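Local coordinates for SspB protein (PDB 6JUF) that probably acts as a metal-binding DNase of the SspABCD-SspE phosphorothioation system, which defends bacteria against phages, at residues Ser13-Thr19 with Ser168-Asp172; Thr177-Ala183 with Phe202-Met208; Ser223-Leu229 with Phe268-Glu272. All coordinates share one frame; numbering follows the deposited sequence.

Interaction 1. Residues Ser13-Thr19 with Ser168-Asp172; sequences SFARHET and SIAKD
Asp172, on helix 166-180, turns its carboxylate into the loop 13-19, where OD1 is gripped by two donors. The imidazole NE2 of His17 donates to Asp172 OD1 over 2.7 Å, on the anti side of the carboxylate, and the backbone N of Ala15 donates to Asp172 OD1 over 2.9 Å, on the syn side. The two arrive from opposite faces of the carboxylate plane, and both bonds are bent, with N-H...O angles near 135°. Ring and carboxylate planes stand 48° apart, a His-carboxylate pair met well away from coplanarity. The imidazole is fixed at its other nitrogen too: Thr19 N donates to His17 ND1, 2.9 Å away and near the ring plane. That pairing makes ND1 an acceptor and leaves NE2 as the donor. His17 CG sits between the backbone N and carbonyl carbon (chi1 41°), which folds the ring back over the CA of Ala15 inside the type I turn Ala15-Glu18.

The other oxygen, Asp172 OD2, lies near the plane of the Phe14 ring, at its edge, 3.2 Å from Phe14 CD1; a water joins OD2 to the carbonyl of Ser13. Phe14 and Ile169 run side by side in the same direction, while the methyl CG2 of Thr19 rests 3.7 Å from Lys171 CB. The turn also carries Glu18, a magnesium ligand of this protein whose metal is absent here. Behind the contact, helix 145-159 packs on Phe14 and Ile169, and helix 129-137 supplies Ser130 to Asp172 OD2 and Trp131 beside His17.

Interaction 2. Residues Thr177-Ala183 with Phe202-Met208; sequences TKMYVPA and FRELGLM
Arg203 holds Lys178 O side-on with NE and NH2, both to the one carbonyl oxygen, in the last turn of helix 166-180; the 3-10 segment that runs through 202-205, ahead of strand 208-211, packs against this part of the helix. Arg203 NE donates to Lys178 O over 2.8 Å, nearly along the C=O axis at 165°. Arg203 NH2 reaches Lys178 O at 3.0 Å, and the acceptor lies only 11° out of the guanidinium plane for both. The side chain is extended from CG to NE, which carries the guanidinium past Val181 to Lys178. Its remaining nitrogen, NH1, bonds to Leu198 O and forms a salt bridge with Glu204 of the second subunit, tying this helix end to the dimer interface.

The carbonyl of Tyr180, at the end of the helix, accepts from two waters. One, 2.8 Å from Tyr180 O, also donates to Phe202 O and accepts from Leu207 N; the other bridges Tyr180 O to Arg203 O. Thr177 OG1 is paired with Val173 O, and Lys178 NZ with Thr19 O. By contrast, Met208 N is buried here with no partner in the model.

Apolar groups fill the rest. Val181 CG1 and Tyr180 CB pack on the extended Met208 chain, whose methyl CE ends beside Thr177. Tyr180 meets Leu207 side by side. With Met179 extended throughout, its terminal methyl CE sits over one face of Phe202, 3.7 Å from the ring centroid and 15° off the normal: a CH-pi contact.

Interaction 3. Residues Ser223-Leu229 with Phe268-Glu272; sequences SGSRPSL and FRIRE
Arg226 lays its CG against the methyl CG2 of Ile270, 3.5 Å apart, and its guanidinium clasps the backbone at Phe268 and Arg269, in the link from helix 264-268 to helix 272-285. NE and NH2 grip one carbonyl side-on, both donating to Arg269 O. The bond from Arg226 NH2 measures 3.0 Å to Arg269 O and lies in the carbonyl plane, on a lone pair, whereas NE approaches the same oxygen from 54° above that plane. NE also makes a weak bond to Phe268 O. The chain is bent at chi2 (-105°), which turns the guanidinium toward these carbonyls. Thr222 O takes a further bond from NH2, while Gly224 O only lies over one guanidinium face.

Arg269, the first residue to leave helical geometry, has positive phi (57°). Arg269 NE bonds to Arg266 O, and its NH groups to Phe135 O and Ser141 OG. Trp111 of helix 107-118 touches both Arg226 and Leu229. Leu229, in the type I turn Arg226-Leu229, crosses Phe268 at about a right angle: its methyl CD2 lies 3.8 Å from Phe268 CB.

Overall arrangement
Interactions 1 and 2 use successive parts of helix 166-180 and touch where Lys178 NZ meets Thr19 O; interaction 2 meets interaction 3 through Leu207, which packs on Arg226, Phe268 and Arg269. Interaction 2 is the most buried, whereas 1 and 3 are only partly so. Their chemistry does not simply follow burial. In interaction 1 a carboxylate gathers donors from the loop that carries the magnesium ligand Glu18; in interactions 2 and 3 an arginine holds a backbone carbonyl with two nitrogens. Interaction 2 adds bridging waters and methionine packing, and both it and interaction 3 reach the second subunit. Interactions 1 and 3 stay apart, nearest atoms about 14 Å from each other.

Interaction 1. Residues Ser13-Thr19 with Ser168-Asp172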
loop_
_atom_site.group_PDB
_atom_site.type_symbol
_atom_site.label_atom_id
_atom_site.label_comp_id
_atom_site.label_asym_id
_atom_site.label_seq_id
_atom_site.Cartn_x
_atom_site.Cartn_y
_atom_site.Cartn_z
ATOM N N SER B 13 14.311 8.106 21.232
ATOM C CA SER B 13 14.546 7.128 20.211
ATOM C C SER B 13 14.662 7.846 18.874
ATOM O O SER B 13 13.683 8.438 18.403
ATOM C CB SER B 13 13.391 6.098 20.190
ATOM O OG SER B 13 13.602 5.124 19.166
ATOM N N PHE B 14 15.846 7.770 18.246
ATOM C CA PHE B 14 16.117 8.462 16.967
ATOM C C PHE B 14 16.826 7.526 15.983
ATOM O O PHE B 14 17.782 6.823 16.355
ATOM C CB PHE B 14 17.007 9.713 17.217
ATOM C CG PHE B 14 16.349 10.714 18.128
ATOM C CD1 PHE B 14 15.536 11.743 17.595
ATOM C CD2 PHE B 14 16.483 10.591 19.518
ATOM C CE1 PHE B 14 14.875 12.605 18.467
ATOM C CE2 PHE B 14 15.847 11.491 20.355
ATOM C CZ PHE B 14 15.054 12.475 19.836
ATOM N N ALA B 15 16.302 7.498 14.756
ATOM C CA ALA B 15 16.928 6.847 13.583
ATOM C C ALA B 15 17.059 5.335 13.745
ATOM O O ALA B 15 17.835 4.732 13.043
ATOM C CB ALA B 15 18.282 7.488 13.263
ATOM N N ARG B 16 16.329 4.715 14.668
ATOM C CA ARG B 16 16.456 3.235 14.817
ATOM C C ARG B 16 15.811 2.497 13.632
ATOM O O ARG B 16 16.039 1.276 13.459
ATOM C CB ARG B 16 15.758 2.784 16.105
ATOM C CG ARG B 16 16.243 3.493 17.357
ATOM C CD ARG B 16 17.264 2.724 18.107
ATOM N NE ARG B 16 17.634 3.397 19.374
ATOM C CZ ARG B 16 17.724 2.757 20.544
ATOM N NH1 ARG B 16 17.465 1.423 20.634
ATOM N NH2 ARG B 16 18.074 3.417 21.650
ATOM N N HIS B 17 15.022 3.192 12.790
ATOM C CA HIS B 17 14.471 2.618 11.565
ATOM C C HIS B 17 15.498 2.620 10.457
ATOM O O HIS B 17 15.262 2.073 9.365
ATOM C CB HIS B 17 13.280 3.479 11.107
ATOM C CG HIS B 17 13.549 4.969 11.268
ATOM N ND1 HIS B 17 14.388 5.646 10.426
ATOM C CD2 HIS B 17 13.116 5.890 12.228
ATOM C CE1 HIS B 17 14.441 6.966 10.852
ATOM N NE2 HIS B 17 13.659 7.072 11.941
ATOM N N GLU B 18 16.647 3.242 10.702
ATOM C CA GLU B 18 17.760 3.371 9.697
ATOM C C GLU B 18 17.301 3.899 8.364
ATOM O O GLU B 18 17.823 3.516 7.303
ATOM C CB GLU B 18 18.535 2.009 9.543
ATOM C CG GLU B 18 19.177 1.640 10.875
ATOM C CD GLU B 18 19.825 0.277 10.888
ATOM O OE1 GLU B 18 20.778 0.176 10.103
ATOM O OE2 GLU B 18 19.493 -0.609 11.710
ATOM N N THR B 19 16.376 4.844 8.420
ATOM C CA THR B 19 15.740 5.506 7.253
ATOM C C THR B 19 14.782 4.634 6.470
ATOM O O THR B 19 14.291 5.070 5.415
ATOM C CB THR B 19 16.707 6.236 6.235
ATOM O OG1 THR B 19 17.360 5.319 5.341
ATOM C CG2 THR B 19 17.774 7.081 6.976
ATOM N N SER B 168 21.449 11.672 13.294
ATOM C CA SER B 168 20.268 10.807 13.521
ATOM C C SER B 168 18.957 11.552 13.312
ATOM O O SER B 168 17.966 10.977 12.802
ATOM C CB SER B 168 20.283 10.233 14.931
ATOM O OG SER B 168 21.465 9.491 15.122
ATOM N N ILE B 169 18.894 12.790 13.770
ATOM C CA ILE B 169 17.669 13.588 13.582
ATOM C C ILE B 169 17.465 13.815 12.076
ATOM O O ILE B 169 16.333 13.734 11.571
ATOM C CB ILE B 169 17.765 14.896 14.377
ATOM C CG1 ILE B 169 17.709 14.559 15.891
ATOM C CG2 ILE B 169 16.639 15.869 13.953
ATOM C CD1 ILE B 169 18.120 15.688 16.847
ATOM N N ALA B 170 18.529 14.124 11.345
ATOM C CA ALA B 170 18.379 14.323 9.875
ATOM C C ALA B 170 17.857 13.042 9.220
ATOM O O ALA B 170 17.100 13.118 8.250
ATOM C CB ALA B 170 19.724 14.698 9.227
ATOM N N LYS B 171 18.262 11.875 9.728
ATOM C CA LYS B 171 17.761 10.601 9.181
ATOM C C LYS B 171 16.258 10.449 9.526
ATOM O O LYS B 171 15.485 9.925 8.649
ATOM C CB LYS B 171 18.570 9.442 9.768
ATOM C CG LYS B 171 19.958 9.342 9.125
ATOM C CD LYS B 171 20.876 8.458 9.948
ATOM C CE LYS B 171 22.265 8.414 9.310
ATOM N NZ LYS B 171 23.259 7.845 10.233
ATOM N N ASP B 172 15.832 10.900 10.716
ATOM C CA ASP B 172 14.374 10.893 11.045
ATOM C C ASP B 172 13.626 11.784 10.045
ATOM O O ASP B 172 12.535 11.426 9.569
ATOM C CB ASP B 172 14.093 11.404 12.459
ATOM C CG ASP B 172 14.398 10.398 13.529
ATOM O OD1 ASP B 172 14.617 9.208 13.193
ATOM O OD2 ASP B 172 14.389 10.801 14.706
HETATM O O HOH W 1 12.470 9.908 16.301
#

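Interaction 2. Residues Thr177-Ala183 with Phe202-Met208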
loop_
_atom_site.group_PDB
_atom_site.type_symbol
_atom_site.label_atom_id
_atom_site.label_comp_id
_atom_site.label_asym_id
_atom_site.label_seq_id
_atom_site.Cartn_x
_atom_site.Cartn_y
_atom_site.Cartn_z
ATOM N N THR B 177 9.743 12.247 5.531
ATOM C CA THR B 177 9.418 12.632 4.144
ATOM C C THR B 177 9.041 11.402 3.302
ATOM O O THR B 177 8.003 11.415 2.643
ATOM C CB THR B 177 10.632 13.313 3.491
ATOM O OG1 THR B 177 11.092 14.354 4.373
ATOM C CG2 THR B 177 10.265 13.962 2.172
ATOM N N LYS B 178 9.840 10.336 3.361
ATOM C CA LYS B 178 9.556 9.110 2.610
ATOM C C LYS B 178 8.225 8.470 3.028
ATOM O O LYS B 178 7.561 7.835 2.187
ATOM C CB LYS B 178 10.710 8.060 2.828
ATOM C CG LYS B 178 11.945 8.446 2.043
ATOM C CD LYS B 178 12.941 7.305 1.954
ATOM C CE LYS B 178 13.834 7.275 3.139
ATOM N NZ LYS B 178 14.690 6.077 2.973
ATOM N N MET B 179 7.829 8.658 4.286
ATOM C CA MET B 179 6.626 8.020 4.819
ATOM C C MET B 179 5.372 8.740 4.289
ATOM O O MET B 179 4.327 8.104 4.054
ATOM C CB MET B 179 6.645 8.078 6.365
ATOM C CG MET B 179 5.340 7.559 7.028
ATOM S SD MET B 179 5.731 7.249 8.779
ATOM C CE MET B 179 4.095 6.783 9.312
ATOM N N TYR B 180 5.437 10.079 4.186
ATOM C CA TYR B 180 4.213 10.843 3.909
ATOM C C TYR B 180 4.053 11.502 2.529
ATOM O O TYR B 180 2.929 11.879 2.175
ATOM C CB TYR B 180 4.007 11.957 4.971
ATOM C CG TYR B 180 3.816 11.433 6.390
ATOM C CD1 TYR B 180 2.584 10.818 6.766
ATOM C CD2 TYR B 180 4.823 11.508 7.342
ATOM C CE1 TYR B 180 2.425 10.292 8.066
ATOM C CE2 TYR B 180 4.654 10.991 8.611
ATOM C CZ TYR B 180 3.462 10.404 8.989
ATOM O OH TYR B 180 3.318 9.933 10.269
ATOM N N VAL B 181 5.139 11.747 1.783
ATOM C CA VAL B 181 5.053 12.476 0.516
ATOM C C VAL B 181 4.883 11.492 -0.666
ATOM O O VAL B 181 5.236 10.305 -0.572
ATOM C CB VAL B 181 6.286 13.415 0.238
ATOM C CG1 VAL B 181 6.547 14.308 1.436
ATOM C CG2 VAL B 181 7.525 12.627 -0.176
ATOM N N PRO B 182 4.296 11.982 -1.774
ATOM C CA PRO B 182 4.129 11.076 -2.925
ATOM C C PRO B 182 5.451 10.535 -3.420
ATOM O O PRO B 182 6.476 11.236 -3.355
ATOM C CB PRO B 182 3.456 11.960 -4.000
ATOM C CG PRO B 182 2.767 13.065 -3.188
ATOM C CD PRO B 182 3.667 13.303 -1.982
ATOM N N ALA B 183 5.445 9.264 -3.855
ATOM C CA ALA B 183 6.660 8.590 -4.273
ATOM C C ALA B 183 7.386 9.372 -5.385
ATOM O O ALA B 183 8.585 9.342 -5.505
ATOM C CB ALA B 183 6.302 7.179 -4.767
ATOM N N PHE B 202 1.287 5.008 3.991
ATOM C CA PHE B 202 0.942 6.288 4.608
ATOM C C PHE B 202 0.935 7.451 3.635
ATOM O O PHE B 202 0.356 8.500 3.941
ATOM C CB PHE B 202 1.863 6.565 5.791
ATOM C CG PHE B 202 1.671 5.555 6.908
ATOM C CD1 PHE B 202 0.661 5.735 7.853
ATOM C CD2 PHE B 202 2.391 4.351 6.915
ATOM C CE1 PHE B 202 0.469 4.814 8.891
ATOM C CE2 PHE B 202 2.153 3.392 7.912
ATOM C CZ PHE B 202 1.174 3.628 8.903
ATOM N N ARG B 203 1.524 7.243 2.445
ATOM C CA ARG B 203 1.482 8.299 1.435
ATOM C C ARG B 203 0.054 8.586 0.973
ATOM O O ARG B 203 -0.253 9.706 0.523
ATOM C CB ARG B 203 2.406 7.976 0.257
ATOM C CG ARG B 203 3.849 7.809 0.653
ATOM C CD ARG B 203 4.664 7.232 -0.498
ATOM N NE ARG B 203 6.055 7.048 -0.017
ATOM C CZ ARG B 203 6.841 6.062 -0.461
ATOM N NH1 ARG B 203 6.381 5.263 -1.405
ATOM N NH2 ARG B 203 8.080 5.898 -0.014
ATOM N N GLU B 204 -0.832 7.603 1.118
ATOM C CA GLU B 204 -2.215 7.801 0.707
ATOM C C GLU B 204 -2.951 8.796 1.563
ATOM O O GLU B 204 -4.015 9.258 1.132
ATOM C CB GLU B 204 -3.028 6.487 0.699
ATOM C CG GLU B 204 -2.573 5.584 -0.403
ATOM C CD GLU B 204 -3.743 4.806 -0.987
ATOM O OE1 GLU B 204 -3.674 3.582 -1.032
ATOM O OE2 GLU B 204 -4.727 5.447 -1.409
ATOM N N LEU B 205 -2.414 9.136 2.729
ATOM C CA LEU B 205 -3.077 10.106 3.641
ATOM C C LEU B 205 -2.956 11.527 3.100
ATOM O O LEU B 205 -3.680 12.394 3.576
ATOM C CB LEU B 205 -2.543 10.006 5.101
ATOM C CG LEU B 205 -2.635 8.589 5.716
ATOM C CD1 LEU B 205 -2.122 8.639 7.149
ATOM C CD2 LEU B 205 -4.057 7.977 5.561
ATOM N N GLY B 206 -2.066 11.736 2.095
ATOM C CA GLY B 206 -1.891 13.091 1.527
ATOM C C GLY B 206 -1.506 14.177 2.540
ATOM O O GLY B 206 -1.926 15.337 2.391
ATOM N N LEU B 207 -0.750 13.814 3.575
ATOM C CA LEU B 207 -0.388 14.787 4.668
ATOM C C LEU B 207 0.753 15.706 4.334
ATOM O O LEU B 207 0.921 16.688 5.009
ATOM C CB LEU B 207 -0.056 14.033 5.976
ATOM C CG LEU B 207 -1.291 13.591 6.772
ATOM C CD1 LEU B 207 -0.857 12.507 7.778
ATOM C CD2 LEU B 207 -1.901 14.817 7.465
ATOM N N MET B 208 1.640 15.338 3.381
ATOM C CA MET B 208 2.861 16.155 3.192
ATOM C C MET B 208 3.088 16.240 1.692
ATOM O O MET B 208 2.804 15.275 0.941
ATOM C CB MET B 208 4.077 15.501 3.863
ATOM C CG MET B 208 5.261 16.429 4.127
ATOM S SD MET B 208 6.527 15.470 4.967
ATOM C CE MET B 208 8.024 16.325 4.384
HETATM O O HOH W 2 0.655 11.342 3.719
HETATM O O HOH W 3 1.293 11.990 -0.003
#

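Interaction 3. Residues Ser223-Leu229 with Phe268-Glu272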
loop_
_atom_site.group_PDB
_atom_site.type_symbol
_atom_site.label_atom_id
_atom_site.label_comp_id
_atom_site.label_asym_id
_atom_site.label_seq_id
_atom_site.Cartn_x
_atom_site.Cartn_y
_atom_site.Cartn_z
ATOM N N SER B 223 -3.049 21.229 4.014
ATOM C CA SER B 223 -4.198 21.708 4.826
ATOM C C SER B 223 -5.552 21.686 4.153
ATOM O O SER B 223 -6.459 22.408 4.569
ATOM C CB SER B 223 -3.919 23.094 5.461
ATOM O OG SER B 223 -3.438 23.956 4.479
ATOM N N GLY B 224 -5.738 20.874 3.132
ATOM C CA GLY B 224 -7.124 20.702 2.617
ATOM C C GLY B 224 -8.088 19.830 3.446
ATOM O O GLY B 224 -7.854 19.479 4.629
ATOM N N SER B 225 -9.217 19.490 2.834
ATOM C CA SER B 225 -10.192 18.628 3.508
ATOM C C SER B 225 -9.706 17.183 3.343
ATOM O O SER B 225 -8.826 16.901 2.504
ATOM C CB SER B 225 -11.572 18.785 2.921
ATOM O OG SER B 225 -11.613 18.172 1.644
ATOM N N ARG B 226 -10.270 16.278 4.125
ATOM C CA ARG B 226 -9.703 14.916 4.239
ATOM C C ARG B 226 -10.821 13.876 4.055
ATOM O O ARG B 226 -11.285 13.288 5.014
ATOM C CB ARG B 226 -9.050 14.704 5.606
ATOM C CG ARG B 226 -8.079 15.799 6.022
ATOM C CD ARG B 226 -6.653 15.402 5.924
ATOM N NE ARG B 226 -5.786 16.491 6.347
ATOM C CZ ARG B 226 -4.862 17.071 5.577
ATOM N NH1 ARG B 226 -4.632 16.627 4.357
ATOM N NH2 ARG B 226 -4.133 18.088 6.034
ATOM N N PRO B 227 -11.225 13.647 2.809
ATOM C CA PRO B 227 -12.300 12.684 2.553
ATOM C C PRO B 227 -11.994 11.264 2.959
ATOM O O PRO B 227 -12.937 10.523 3.275
ATOM C CB PRO B 227 -12.541 12.785 1.041
ATOM C CG PRO B 227 -11.215 13.316 0.511
ATOM C CD PRO B 227 -10.767 14.302 1.558
ATOM N N SER B 228 -10.717 10.903 3.004
ATOM C CA SER B 228 -10.289 9.561 3.487
ATOM C C SER B 228 -10.275 9.321 4.996
ATOM O O SER B 228 -10.030 8.179 5.407
ATOM C CB SER B 228 -8.907 9.152 2.904
ATOM O OG SER B 228 -7.904 9.850 3.603
ATOM N N LEU B 229 -10.576 10.352 5.789
ATOM C CA LEU B 229 -10.482 10.292 7.282
ATOM C C LEU B 229 -11.889 10.140 7.831
ATOM O O LEU B 229 -12.662 11.129 7.850
ATOM C CB LEU B 229 -9.785 11.531 7.811
ATOM C CG LEU B 229 -9.707 11.688 9.349
ATOM C CD1 LEU B 229 -9.154 10.452 10.048
ATOM C CD2 LEU B 229 -8.945 12.991 9.674
ATOM N N PHE B 268 -3.881 15.151 12.677
ATOM C CA PHE B 268 -4.526 14.880 11.386
ATOM C C PHE B 268 -4.508 16.083 10.455
ATOM O O PHE B 268 -4.956 15.966 9.311
ATOM C CB PHE B 268 -5.976 14.375 11.563
ATOM C CG PHE B 268 -6.098 13.100 12.397
ATOM C CD1 PHE B 268 -5.135 12.075 12.287
ATOM C CD2 PHE B 268 -7.232 12.867 13.149
ATOM C CE1 PHE B 268 -5.296 10.852 12.968
ATOM C CE2 PHE B 268 -7.406 11.648 13.838
ATOM C CZ PHE B 268 -6.450 10.632 13.719
ATOM N N ARG B 269 -4.084 17.235 10.958
ATOM C CA ARG B 269 -4.025 18.488 10.191
ATOM C C ARG B 269 -5.421 18.804 9.648
ATOM O O ARG B 269 -5.630 18.947 8.433
ATOM C CB ARG B 269 -2.872 18.468 9.143
ATOM C CG ARG B 269 -1.468 18.471 9.791
ATOM C CD ARG B 269 -1.385 19.472 10.952
ATOM N NE ARG B 269 -0.097 19.468 11.687
ATOM C CZ ARG B 269 0.928 20.238 11.363
ATOM N NH1 ARG B 269 0.818 21.043 10.294
ATOM N NH2 ARG B 269 2.058 20.180 12.069
ATOM N N ILE B 270 -6.392 18.807 10.553
ATOM C CA ILE B 270 -7.788 19.185 10.237
ATOM C C ILE B 270 -8.210 20.375 11.076
ATOM O O ILE B 270 -7.663 20.608 12.147
ATOM C CB ILE B 270 -8.756 17.994 10.420
ATOM C CG1 ILE B 270 -8.670 17.457 11.877
ATOM C CG2 ILE B 270 -8.421 16.942 9.330
ATOM C CD1 ILE B 270 -9.677 16.342 12.176
ATOM N N ARG B 271 -9.158 21.150 10.535
ATOM C CA ARG B 271 -9.667 22.355 11.179
ATOM C C ARG B 271 -10.674 22.064 12.292
ATOM O O ARG B 271 -11.295 21.010 12.286
ATOM C CB ARG B 271 -10.321 23.235 10.114
ATOM C CG ARG B 271 -9.308 23.720 9.099
ATOM C CD ARG B 271 -9.822 24.888 8.278
ATOM N NE ARG B 271 -9.219 24.903 6.937
ATOM C CZ ARG B 271 -7.927 25.100 6.659
ATOM N NH1 ARG B 271 -7.029 25.301 7.623
ATOM N NH2 ARG B 271 -7.520 25.088 5.396
ATOM N N GLU B 272 -10.823 22.979 13.223
ATOM C CA GLU B 272 -11.825 22.863 14.288
ATOM C C GLU B 272 -13.200 22.524 13.738
ATOM O O GLU B 272 -13.891 21.728 14.366
ATOM C CB GLU B 272 -11.905 24.163 15.116
ATOM C CG GLU B 272 -12.610 23.974 16.444
ATOM C CD GLU B 272 -12.559 25.228 17.288
ATOM O OE1 GLU B 272 -11.452 25.763 17.565
ATOM O OE2 GLU B 272 -13.631 25.654 17.684
#